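Local coordinates for protein alcohol oxidase (PDB 6F74) that binds FAD and probably oxidises an alcohol substrate, as a fungal flavoprotein oxidase of the vanillyl-alcohol oxidase type, at residues L283-R288 with Y560-A565; A459-E464 with R515-H520; K480-T485 with A492-P497; Q521-K526 with E543-D548. One frame throughout, in Å; residues are numbered along the deposited sequence.

Interaction 1. Residues L283-R288 with Y560-A565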
# COMPACT_ATOMS: atom_id res chain seq x y z
N LEU A 283 15.38 -11.60 11.06
CA LEU A 283 14.69 -11.57 9.77
C LEU A 283 13.17 -11.40 9.93
O LEU A 283 12.53 -10.72 9.14
CB LEU A 283 15.03 -12.81 8.94
CG LEU A 283 14.28 -13.07 7.62
CD1 LEU A 283 14.51 -12.02 6.56
CD2 LEU A 283 14.70 -14.45 7.11
N PHE A 284 12.61 -12.07 10.94
CA PHE A 284 11.18 -12.06 11.22
C PHE A 284 10.70 -10.65 11.60
O PHE A 284 9.65 -10.18 11.14
CB PHE A 284 10.93 -13.08 12.34
CG PHE A 284 9.52 -13.17 12.81
CD1 PHE A 284 8.49 -13.43 11.92
CD2 PHE A 284 9.22 -13.10 14.17
CE1 PHE A 284 7.19 -13.58 12.37
CE2 PHE A 284 7.93 -13.25 14.63
CZ PHE A 284 6.90 -13.49 13.74
N ARG A 285 11.52 -9.98 12.41
CA ARG A 285 11.27 -8.61 12.80
C ARG A 285 11.36 -7.67 11.61
O ARG A 285 10.50 -6.82 11.43
CB ARG A 285 12.25 -8.17 13.90
CG ARG A 285 11.97 -6.74 14.39
CD ARG A 285 12.89 -6.25 15.50
NE ARG A 285 14.33 -6.49 15.25
CZ ARG A 285 15.13 -7.27 15.97
NH1 ARG A 285 14.65 -7.96 17.02
NH2 ARG A 285 16.40 -7.43 15.59
N ALA A 286 12.39 -7.83 10.79
CA ALA A 286 12.58 -6.99 9.59
C ALA A 286 11.38 -7.01 8.63
O ALA A 286 10.93 -5.96 8.16
CB ALA A 286 13.83 -7.42 8.87
N ILE A 287 10.86 -8.20 8.35
CA ILE A 287 9.70 -8.30 7.43
C ILE A 287 8.38 -7.82 8.03
O ILE A 287 7.42 -7.61 7.30
CB ILE A 287 9.50 -9.71 6.84
CG1 ILE A 287 9.19 -10.76 7.91
CG2 ILE A 287 10.73 -10.12 6.06
CD1 ILE A 287 8.44 -11.97 7.35
N ARG A 288 8.34 -7.67 9.36
CA ARG A 288 7.16 -7.15 10.06
C ARG A 288 7.32 -5.67 10.38
O ARG A 288 7.33 -5.26 11.54
CB ARG A 288 6.95 -7.97 11.34
CG ARG A 288 6.46 -9.39 11.09
CD ARG A 288 6.28 -10.16 12.38
NE ARG A 288 5.45 -9.44 13.36
CZ ARG A 288 5.48 -9.61 14.68
NH1 ARG A 288 6.28 -10.50 15.25
NH2 ARG A 288 4.70 -8.87 15.47
N TYR A 560 15.54 1.72 12.03
CA TYR A 560 16.23 1.59 10.76
C TYR A 560 17.55 0.83 10.87
O TYR A 560 17.80 -0.05 10.06
CB TYR A 560 16.43 2.96 10.10
CG TYR A 560 17.00 2.81 8.74
CD1 TYR A 560 16.24 2.33 7.70
CD2 TYR A 560 18.35 3.09 8.50
CE1 TYR A 560 16.79 2.13 6.43
CE2 TYR A 560 18.90 2.91 7.24
CZ TYR A 560 18.11 2.43 6.22
OH TYR A 560 18.67 2.23 4.99
N ALA A 561 18.38 1.17 11.84
CA ALA A 561 19.68 0.53 12.05
C ALA A 561 19.55 -1.00 12.18
O ALA A 561 20.38 -1.74 11.63
CB ALA A 561 20.37 1.10 13.29
N GLN A 562 18.51 -1.45 12.87
CA GLN A 562 18.23 -2.88 13.01
C GLN A 562 17.71 -3.46 11.72
O GLN A 562 18.05 -4.59 11.37
CB GLN A 562 17.21 -3.13 14.11
CG GLN A 562 17.73 -3.92 15.29
CD GLN A 562 16.78 -3.85 16.49
OE1 GLN A 562 16.85 -4.72 17.35
NE2 GLN A 562 15.90 -2.82 16.53
N HIS A 563 16.86 -2.73 11.00
CA HIS A 563 16.41 -3.21 9.70
C HIS A 563 17.60 -3.37 8.76
O HIS A 563 17.78 -4.42 8.13
CB HIS A 563 15.38 -2.28 9.08
CG HIS A 563 14.07 -2.24 9.81
ND1 HIS A 563 13.56 -3.32 10.49
CD2 HIS A 563 13.15 -1.25 9.92
CE1 HIS A 563 12.39 -2.99 11.01
NE2 HIS A 563 12.13 -1.74 10.70
N LEU A 564 18.43 -2.34 8.71
CA LEU A 564 19.63 -2.37 7.89
C LEU A 564 20.56 -3.53 8.23
O LEU A 564 21.09 -4.14 7.33
CB LEU A 564 20.40 -1.06 7.99
CG LEU A 564 21.49 -0.78 6.97
CD1 LEU A 564 21.00 -0.88 5.54
CD2 LEU A 564 22.04 0.62 7.25
N ALA A 565 20.75 -3.84 9.51
CA ALA A 565 21.61 -4.97 9.88
C ALA A 565 21.08 -6.29 9.27
O ALA A 565 21.83 -7.02 8.61
CB ALA A 565 21.77 -5.08 11.39

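Interaction 2. Residues A459-E464 with R515-H520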
# COMPACT_ATOMS: atom_id res chain seq x y z
N ALA A 459 -5.27 21.33 2.38
CA ALA A 459 -6.45 21.59 1.55
C ALA A 459 -6.08 21.97 0.11
O ALA A 459 -6.82 21.76 -0.85
CB ALA A 459 -7.31 22.69 2.18
N GLY A 460 -4.91 22.58 -0.03
CA GLY A 460 -4.38 22.88 -1.34
C GLY A 460 -4.98 24.13 -1.92
O GLY A 460 -5.80 24.80 -1.28
N LYS A 461 -4.57 24.40 -3.15
CA LYS A 461 -4.97 25.57 -3.87
C LYS A 461 -6.36 25.27 -4.46
O LYS A 461 -6.56 24.24 -5.14
CB LYS A 461 -3.98 25.86 -5.01
CG LYS A 461 -2.49 25.74 -4.65
CD LYS A 461 -1.60 26.58 -5.59
CE LYS A 461 -0.16 26.55 -5.11
NZ LYS A 461 0.81 26.97 -6.17
N PRO A 462 -7.34 26.17 -4.24
CA PRO A 462 -8.70 25.95 -4.79
C PRO A 462 -8.80 25.61 -6.29
O PRO A 462 -9.85 25.08 -6.70
CB PRO A 462 -9.37 27.29 -4.51
CG PRO A 462 -8.74 27.75 -3.23
CD PRO A 462 -7.28 27.32 -3.32
N GLU A 463 -7.74 25.87 -7.06
CA GLU A 463 -7.66 25.59 -8.48
C GLU A 463 -7.21 24.15 -8.72
O GLU A 463 -7.49 23.56 -9.79
CB GLU A 463 -6.65 26.51 -9.18
CG GLU A 463 -6.30 27.92 -8.59
CD GLU A 463 -4.77 28.09 -8.45
OE1 GLU A 463 -4.00 27.65 -9.37
OE2 GLU A 463 -4.31 28.69 -7.42
N GLU A 464 -6.46 23.60 -7.75
CA GLU A 464 -5.87 22.29 -7.91
C GLU A 464 -6.58 21.31 -6.97
O GLU A 464 -6.76 21.62 -5.74
CB GLU A 464 -4.37 22.35 -7.58
CG GLU A 464 -3.60 23.43 -8.33
CD GLU A 464 -2.07 23.32 -8.04
OE1 GLU A 464 -1.67 22.63 -7.06
OE2 GLU A 464 -1.23 23.95 -8.75
N ARG A 515 5.55 17.15 -13.49
CA ARG A 515 5.70 16.18 -12.40
C ARG A 515 6.58 16.74 -11.26
O ARG A 515 6.26 16.53 -10.08
CB ARG A 515 6.27 14.85 -12.90
CG ARG A 515 6.56 13.89 -11.76
CD ARG A 515 6.42 12.45 -12.17
NE ARG A 515 6.46 11.53 -11.04
CZ ARG A 515 6.28 10.21 -11.15
NH1 ARG A 515 6.05 9.66 -12.34
NH2 ARG A 515 6.33 9.42 -10.07
N ASP A 516 7.66 17.44 -11.61
CA ASP A 516 8.53 18.05 -10.59
C ASP A 516 7.79 19.13 -9.79
O ASP A 516 8.01 19.26 -8.58
CB ASP A 516 9.79 18.69 -11.19
CG ASP A 516 10.69 17.70 -11.89
OD1 ASP A 516 10.66 16.45 -11.62
OD2 ASP A 516 11.46 18.19 -12.73
N TYR A 517 6.95 19.90 -10.47
CA TYR A 517 6.09 20.90 -9.80
C TYR A 517 5.14 20.21 -8.82
O TYR A 517 5.02 20.61 -7.67
CB TYR A 517 5.30 21.78 -10.81
CG TYR A 517 4.24 22.60 -10.11
CD1 TYR A 517 4.57 23.76 -9.42
CD2 TYR A 517 2.92 22.18 -10.07
CE1 TYR A 517 3.61 24.51 -8.73
CE2 TYR A 517 1.94 22.90 -9.38
CZ TYR A 517 2.28 24.07 -8.71
OH TYR A 517 1.29 24.75 -7.99
N VAL A 518 4.45 19.18 -9.27
CA VAL A 518 3.50 18.47 -8.40
C VAL A 518 4.22 17.76 -7.25
O VAL A 518 3.77 17.82 -6.12
CB VAL A 518 2.61 17.50 -9.18
CG1 VAL A 518 1.73 16.68 -8.23
CG2 VAL A 518 1.73 18.27 -10.15
N GLN A 519 5.33 17.09 -7.55
CA GLN A 519 6.09 16.38 -6.51
C GLN A 519 6.58 17.34 -5.42
O GLN A 519 6.54 17.00 -4.23
CB GLN A 519 7.30 15.64 -7.10
CG GLN A 519 8.02 14.76 -6.09
CD GLN A 519 7.11 13.67 -5.56
OE1 GLN A 519 6.80 12.73 -6.28
NE2 GLN A 519 6.63 13.80 -4.32
N HIS A 520 7.02 18.52 -5.84
CA HIS A 520 7.42 19.58 -4.92
C HIS A 520 6.29 20.08 -4.03
O HIS A 520 6.51 20.34 -2.85
CB HIS A 520 7.98 20.78 -5.68
CG HIS A 520 8.44 21.90 -4.80
ND1 HIS A 520 9.71 21.94 -4.25
CD2 HIS A 520 7.78 22.98 -4.31
CE1 HIS A 520 9.82 23.02 -3.49
NE2 HIS A 520 8.66 23.65 -3.50

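Interaction 3. Residues K480-T485 with A492-P497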
# COMPACT_ATOMS: atom_id res chain seq x y z
N LYS A 480 -1.47 -1.31 22.08
CA LYS A 480 -1.15 -2.43 22.94
C LYS A 480 0.01 -3.28 22.43
O LYS A 480 0.87 -3.67 23.22
CB LYS A 480 -2.39 -3.30 23.16
CG LYS A 480 -2.13 -4.53 24.01
CD LYS A 480 -3.39 -4.95 24.74
CE LYS A 480 -3.19 -6.26 25.49
NZ LYS A 480 -4.33 -6.41 26.42
N ASP A 481 0.07 -3.50 21.11
CA ASP A 481 1.07 -4.39 20.52
C ASP A 481 2.48 -3.80 20.57
O ASP A 481 3.41 -4.38 20.05
CB ASP A 481 0.71 -4.75 19.08
CG ASP A 481 -0.48 -5.69 18.97
OD1 ASP A 481 -0.84 -6.33 19.98
OD2 ASP A 481 -1.06 -5.79 17.87
N LYS A 482 2.65 -2.61 21.15
CA LYS A 482 3.95 -2.15 21.56
C LYS A 482 4.67 -3.11 22.50
O LYS A 482 5.91 -3.17 22.48
CB LYS A 482 3.82 -0.78 22.22
CG LYS A 482 5.15 -0.23 22.76
CD LYS A 482 5.08 0.40 24.18
CE LYS A 482 5.09 1.94 24.16
NZ LYS A 482 6.50 2.46 24.11
N ALA A 483 3.93 -3.85 23.33
CA ALA A 483 4.51 -4.91 24.17
C ALA A 483 5.23 -6.01 23.38
O ALA A 483 6.14 -6.66 23.90
CB ALA A 483 3.47 -5.51 25.08
N ASP A 484 4.84 -6.21 22.12
CA ASP A 484 5.45 -7.22 21.28
C ASP A 484 6.80 -6.74 20.68
O ASP A 484 6.85 -6.11 19.62
CB ASP A 484 4.47 -7.63 20.18
CG ASP A 484 5.01 -8.73 19.29
OD1 ASP A 484 6.13 -9.20 19.56
OD2 ASP A 484 4.31 -9.12 18.33
N THR A 485 7.88 -7.11 21.34
CA THR A 485 9.23 -6.73 20.90
C THR A 485 9.74 -7.49 19.67
O THR A 485 10.78 -7.12 19.11
CB THR A 485 10.25 -6.94 22.02
OG1 THR A 485 10.24 -8.31 22.41
CG2 THR A 485 9.92 -6.06 23.24
N ALA A 492 6.25 5.18 15.96
CA ALA A 492 5.16 6.15 15.88
C ALA A 492 3.76 5.51 15.78
O ALA A 492 2.80 6.08 16.24
CB ALA A 492 5.39 7.11 14.73
N TRP A 493 3.67 4.31 15.20
CA TRP A 493 2.38 3.59 15.18
C TRP A 493 1.81 3.37 16.58
O TRP A 493 0.60 3.33 16.76
CB TRP A 493 2.51 2.22 14.54
CG TRP A 493 2.55 2.25 13.06
CD1 TRP A 493 3.61 1.92 12.28
CD2 TRP A 493 1.47 2.58 12.20
NE1 TRP A 493 3.25 2.03 10.96
CE2 TRP A 493 1.95 2.46 10.88
CE3 TRP A 493 0.15 2.99 12.40
CZ2 TRP A 493 1.14 2.71 9.76
CZ3 TRP A 493 -0.65 3.24 11.28
CH2 TRP A 493 -0.14 3.11 9.98
N ARG A 494 2.71 3.23 17.56
CA ARG A 494 2.31 2.94 18.90
C ARG A 494 1.75 4.16 19.64
O ARG A 494 1.20 3.98 20.72
CB ARG A 494 3.47 2.31 19.71
CG ARG A 494 4.20 1.14 19.02
CD ARG A 494 3.22 0.10 18.52
NE ARG A 494 3.90 -1.10 18.06
CZ ARG A 494 3.31 -2.13 17.43
NH1 ARG A 494 2.01 -2.15 17.20
NH2 ARG A 494 4.06 -3.16 17.02
N VAL A 495 1.93 5.37 19.10
CA VAL A 495 1.38 6.60 19.70
C VAL A 495 0.40 7.36 18.82
O VAL A 495 -0.25 8.27 19.30
CB VAL A 495 2.51 7.57 20.20
CG1 VAL A 495 3.36 6.90 21.28
CG2 VAL A 495 3.41 8.08 19.09
N SER A 496 0.26 6.97 17.55
CA SER A 496 -0.54 7.72 16.58
C SER A 496 -1.80 6.94 16.21
O SER A 496 -1.70 5.86 15.63
CB SER A 496 0.30 8.02 15.34
OG SER A 496 1.56 8.56 15.74
N PRO A 497 -2.98 7.47 16.56
CA PRO A 497 -4.19 6.68 16.29
C PRO A 497 -4.65 6.75 14.85
O PRO A 497 -5.41 5.87 14.43
CB PRO A 497 -5.23 7.28 17.23
CG PRO A 497 -4.72 8.61 17.64
CD PRO A 497 -3.26 8.68 17.34
O HOH W 1 -0.60 -4.12 15.95
O HOH W 2 6.64 -3.31 19.16

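Interaction 4. Residues Q521-K526 with E543-D548. With FAD (flavin-adenine dinucleotide), chain I.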
# COMPACT_ATOMS: atom_id res chain seq x y z
N GLN A 521 5.09 20.26 -4.59
CA GLN A 521 3.94 20.62 -3.77
C GLN A 521 3.65 19.53 -2.74
O GLN A 521 3.44 19.83 -1.58
CB GLN A 521 2.69 20.87 -4.62
CG GLN A 521 2.76 22.12 -5.53
CD GLN A 521 3.01 23.40 -4.78
OE1 GLN A 521 2.24 23.77 -3.92
NE2 GLN A 521 4.11 24.08 -5.10
N VAL A 522 3.65 18.26 -3.15
CA VAL A 522 3.36 17.16 -2.26
C VAL A 522 4.41 17.01 -1.17
O VAL A 522 4.06 16.92 0.01
CB VAL A 522 3.17 15.84 -3.01
CG1 VAL A 522 2.95 14.66 -2.06
CG2 VAL A 522 1.93 15.96 -3.93
N THR A 523 5.68 17.01 -1.56
CA THR A 523 6.77 16.80 -0.60
C THR A 523 7.04 18.01 0.30
O THR A 523 7.08 17.88 1.53
CB THR A 523 8.09 16.37 -1.31
OG1 THR A 523 7.91 15.13 -2.01
CG2 THR A 523 9.23 16.22 -0.27
N HIS A 524 7.23 19.19 -0.32
CA HIS A 524 7.74 20.37 0.38
C HIS A 524 6.72 21.42 0.79
O HIS A 524 7.09 22.34 1.51
CB HIS A 524 8.85 21.05 -0.45
CG HIS A 524 10.03 20.17 -0.70
ND1 HIS A 524 10.89 19.79 0.31
CD2 HIS A 524 10.48 19.58 -1.82
CE1 HIS A 524 11.84 19.02 -0.18
NE2 HIS A 524 11.61 18.87 -1.47
N VAL A 525 5.48 21.32 0.32
CA VAL A 525 4.36 22.15 0.81
C VAL A 525 3.42 21.28 1.68
O VAL A 525 3.27 21.52 2.88
CB VAL A 525 3.62 22.87 -0.34
CG1 VAL A 525 2.46 23.70 0.19
CG2 VAL A 525 4.59 23.79 -1.09
N LYS A 526 2.83 20.25 1.08
CA LYS A 526 1.89 19.38 1.83
C LYS A 526 2.62 18.61 2.94
O LYS A 526 2.31 18.78 4.12
CB LYS A 526 1.14 18.45 0.88
CG LYS A 526 -0.03 19.10 0.17
CD LYS A 526 -0.55 18.31 -1.02
CE LYS A 526 -1.94 18.77 -1.43
NZ LYS A 526 -1.97 20.09 -2.11
N GLU A 543 1.92 3.78 1.52
CA GLU A 543 1.14 4.88 0.96
C GLU A 543 1.80 6.14 1.51
O GLU A 543 1.36 6.73 2.51
CB GLU A 543 -0.34 4.79 1.33
CG GLU A 543 -1.09 3.64 0.62
CD GLU A 543 -2.49 3.37 1.18
OE1 GLU A 543 -2.69 3.59 2.39
OE2 GLU A 543 -3.43 2.90 0.45
N GLY A 544 2.88 6.52 0.85
CA GLY A 544 3.76 7.54 1.36
C GLY A 544 4.65 8.15 0.31
O GLY A 544 4.54 7.86 -0.88
N ASP A 545 5.52 9.04 0.77
CA ASP A 545 6.28 9.94 -0.11
C ASP A 545 7.63 9.36 -0.40
O ASP A 545 8.55 9.51 0.38
CB ASP A 545 6.45 11.30 0.57
CG ASP A 545 7.09 12.35 -0.33
OD1 ASP A 545 7.42 12.07 -1.48
OD2 ASP A 545 7.24 13.51 0.13
N GLY A 546 7.77 8.74 -1.56
CA GLY A 546 9.02 8.09 -1.96
C GLY A 546 10.06 9.08 -2.42
O GLY A 546 11.20 8.68 -2.60
N SER A 547 9.69 10.36 -2.63
CA SER A 547 10.67 11.42 -2.96
C SER A 547 11.12 12.26 -1.79
O SER A 547 11.90 13.20 -2.02
CB SER A 547 10.08 12.38 -3.97
OG SER A 547 9.83 11.65 -5.15
N ASP A 548 10.69 11.93 -0.57
CA ASP A 548 11.06 12.70 0.59
C ASP A 548 12.54 12.46 0.85
O ASP A 548 12.94 11.31 1.07
CB ASP A 548 10.20 12.26 1.78
CG ASP A 548 10.57 12.93 3.10
OD1 ASP A 548 11.25 13.98 3.11
OD2 ASP A 548 10.14 12.41 4.15
PA FAD I . 3.53 -5.57 -5.31
O1A FAD I . 3.65 -4.36 -6.24
O2A FAD I . 3.37 -6.90 -5.97
O5B FAD I . 4.81 -5.57 -4.38
C5B FAD I . 5.01 -4.51 -3.48
C4B FAD I . 6.42 -4.59 -2.94
O4B FAD I . 6.51 -5.79 -2.20
C3B FAD I . 7.53 -4.65 -3.96
O3B FAD I . 8.70 -4.09 -3.36
C2B FAD I . 7.79 -6.13 -4.14
O2B FAD I . 9.15 -6.48 -4.44
C1B FAD I . 7.48 -6.67 -2.76
N9A FAD I . 6.95 -8.03 -2.70
C8A FAD I . 5.74 -8.43 -3.12
N7A FAD I . 5.56 -9.75 -2.87
C5A FAD I . 6.68 -10.18 -2.29
C6A FAD I . 7.12 -11.47 -1.77
N6A FAD I . 6.25 -12.51 -1.87
N1A FAD I . 8.36 -11.55 -1.23
C2A FAD I . 9.17 -10.46 -1.16
N3A FAD I . 8.81 -9.22 -1.60
C4A FAD I . 7.59 -9.05 -2.16
N1 FAD I . -2.70 -0.73 1.64
C2 FAD I . -3.31 -0.68 2.85
O2 FAD I . -2.59 -0.66 3.88
N3 FAD I . -4.65 -0.69 2.98
C4 FAD I . -5.48 -0.70 1.92
O4 FAD I . -6.72 -0.69 2.04
C4X FAD I . -4.89 -0.73 0.56
N5 FAD I . -5.67 -0.74 -0.54
C5X FAD I . -5.11 -0.77 -1.77
C6 FAD I . -5.93 -0.80 -2.90
C7 FAD I . -5.41 -0.85 -4.18
C7M FAD I . -6.43 -0.85 -5.28
C8 FAD I . -3.93 -0.90 -4.37
C8M FAD I . -3.27 -1.02 -5.73
C9 FAD I . -3.10 -0.86 -3.25
C9A FAD I . -3.62 -0.80 -1.94
N10 FAD I . -2.81 -0.78 -0.77
C10 FAD I . -3.43 -0.74 0.49
C1' FAD I . -1.34 -0.72 -0.82
C2' FAD I . -0.53 -1.96 -0.66
O2' FAD I . -0.42 -2.21 0.74
C3' FAD I . 0.88 -1.73 -1.21
O3' FAD I . 0.84 -1.21 -2.55
C4' FAD I . 1.72 -3.01 -1.18
O4' FAD I . 3.02 -2.73 -1.70
C5' FAD I . 1.05 -4.12 -1.97
O5' FAD I . 1.84 -5.30 -1.92
P FAD I . 1.68 -6.24 -3.18
O1P FAD I . 0.22 -6.45 -3.48
O2P FAD I . 2.57 -7.41 -2.95
O3P FAD I . 2.28 -5.26 -4.32

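Interaction 1. Residues L283-R288 with Y560-A565
This is a helix-to-helix contact in which R285 and A286 of helix 281-287 meet Q562 and H563 of helix 560-570. The axes of the two short helical segments approach to 9.3 Å, at 121°. They come nearest at A286 and H563, whose CA atoms lie 5.4 Å apart. A small side chain on one helix lets the histidine of the other lean in, and H563 ND1 rests 3.9 Å from A286 CA. The first helix follows strand 272-276 and packs on it and on strand 260-266 of the antiparallel sheet, probably as part of the PCMH-type FAD-binding domain. The second belongs to the C-terminal region related to berberine bridge enzyme. The contact therefore joins distant parts of the chain, and the side chain of A286 is about 11 Å from the FAD. At the more open side the guanidinium of R285 and the amide of Q562 are stacked, their planes 28° apart. Q562 OE1 sits over one face of the guanidinium, 3.3 Å from R285 NH2, at an angle too poor for a hydrogen bond. R285 reaches there because its chain runs straight from the helix and bends at chi3 (48°).

Interaction 2. Residues A459-E464 with R515-H520
The hydroxyl of Y517 is gripped by two charged side chains, K461 and E464. They come from the loop between helix 448-458 and strand 467-472. K461 NZ donates to Y517 OH at 2.9 Å. Y517 OH donates to E464 OE2 at 2.8 Å. The phenol is thus acceptor and donor at once, between a cation and an anion. Y517 has CG anti to its own backbone nitrogen (chi1 169°), which sends the ring off helix 512-533 toward the loop. K461 and E464 reach back from the opposite direction with extended chains. Both have CG anti to the carbonyl carbon, and chi1 of E464 is -52°. E464 OE2 arrives at the ring edge, in its plane, and accepts from the hydroxyl on its syn side, a little out of the carboxylate plane. The carboxylate stands almost upright to the ring, with 86° between the planes. E464 OE1 makes a weak hydrogen bond with Q504 NE2. A phenylalanine in place of Y517 would probably leave the ammonium of K461 and the carboxylate of E464 without the hydroxyl that links them. The two charged residues are the ends of a type I beta turn, closed by E464 N to K461 O at 2.7 Å. The arrangement is a surface polar link between a helix and the turn that leads into strand 467-472, an interior strand of the seven-stranded antiparallel sheet.

Interaction 3. Residues K480-T485 with A492-P497
R494 has CG anti to its carbonyl carbon (chi1 -49°), and a bend at chi2 (-51°) lays the rest of the chain across D481 and K482. The two segments are neighbouring parts of the long loop connecting helix 477-480 to strand 498-503 in the seven-stranded antiparallel sheet. R494 folds back over the start of this connection. Its CG lies 3.8 Å from K482 CB, so the aliphatic parts of the two residues pack. Farther out, the guanidinium lies with one face over the backbone from D481 to K482. D481 O is above this face, 3.3 Å from R494 NH2, at an angle too poor for a hydrogen bond. D481 CB is 3.5 Å from R494 NH1. The N-H groups of the arginine instead point to other partners. NH2 forms a salt bridge with D258, and NH1 bonds to the backbone oxygen of V478. D481 is likewise held from outside, its OD1 by Q477. An alanine at R494 is likely to uncover the backbone of D481 and K482 and leave D258 without this cation and V478 O without its NH1 donor. Beyond the arginine, S496 OG donates to A492 O, which V495 N reaches from the other face of the carbonyl plane. Two waters bridge the segments loosely, each by a weak link to R494. One gives a hydrogen bond of 2.8 Å to D484 O and a weak one to K482 O, and accepts from R494 NH2. The other donates to D481 OD2 at 2.6 Å and lies at the guanidinium edge, where it accepts from R494 NH1.

Interaction 4. Residues Q521-K526 with E543-D548
T523 and D545 meet through one buried hydrogen bond, T523 OG1 to D545 OD2 at 2.8 Å. The two side chains cross at about a right angle, and OD2 is met at its syn lone pair. The methyl of T523 also faces the loop: CG2 is 3.4 Å from D545 OD2 and 4.1 Å from D548 CA. D545 has CG anti to the backbone nitrogen (chi1 -174°), which carries its carboxylate out toward helix 512-533. Its second oxygen is used by its own loop. OD1 accepts from S547 N at 3.1 Å, from above the carboxylate plane, making an Asx turn. A type I beta turn runs over the same residues, D545 to D548. One aspartate thus shapes the turn and ties it to the helix. Around this core, Q519 NE2 hydrogen-bonds to T523 OG1, and D548 forms a salt bridge with K531 farther along the same helix. The helix has a wider pi-type turn here, with Q521 O accepting from both V525 N and K526 N. At the other end of the 543-548 segment, E543 lines the FAD pocket, its OE2 3.6 Å from FAD C10, while OE1 hydrogen-bonds to H246 NE2. With T523 and S547 both donating to it, the buried carboxylate of D545 is likely to be stabilised as the anion, and the loop beyond the flavin-facing E543 is anchored to the helix.

Interaction 1 spans the longest stretch of chain, and the other three are nested within its loop. Interaction 3 is in turn nested inside interaction 2, which closes before interaction 4 opens. Interactions 2 and 4 share helix 512-533, with centres about 11 Å apart, and they touch where Q519 meets D545 and S547. Interactions 1 and 3 have centres about 17 Å apart and are joined by a salt bridge, R288 NH2 to D484 OD2 at 2.9 Å. Interactions 2 and 3 lie in the loops leading to strands 467-472 and 498-503 of one seven-stranded sheet. The contacts thus form two linked pairs, one of which reaches the FAD pocket through E543.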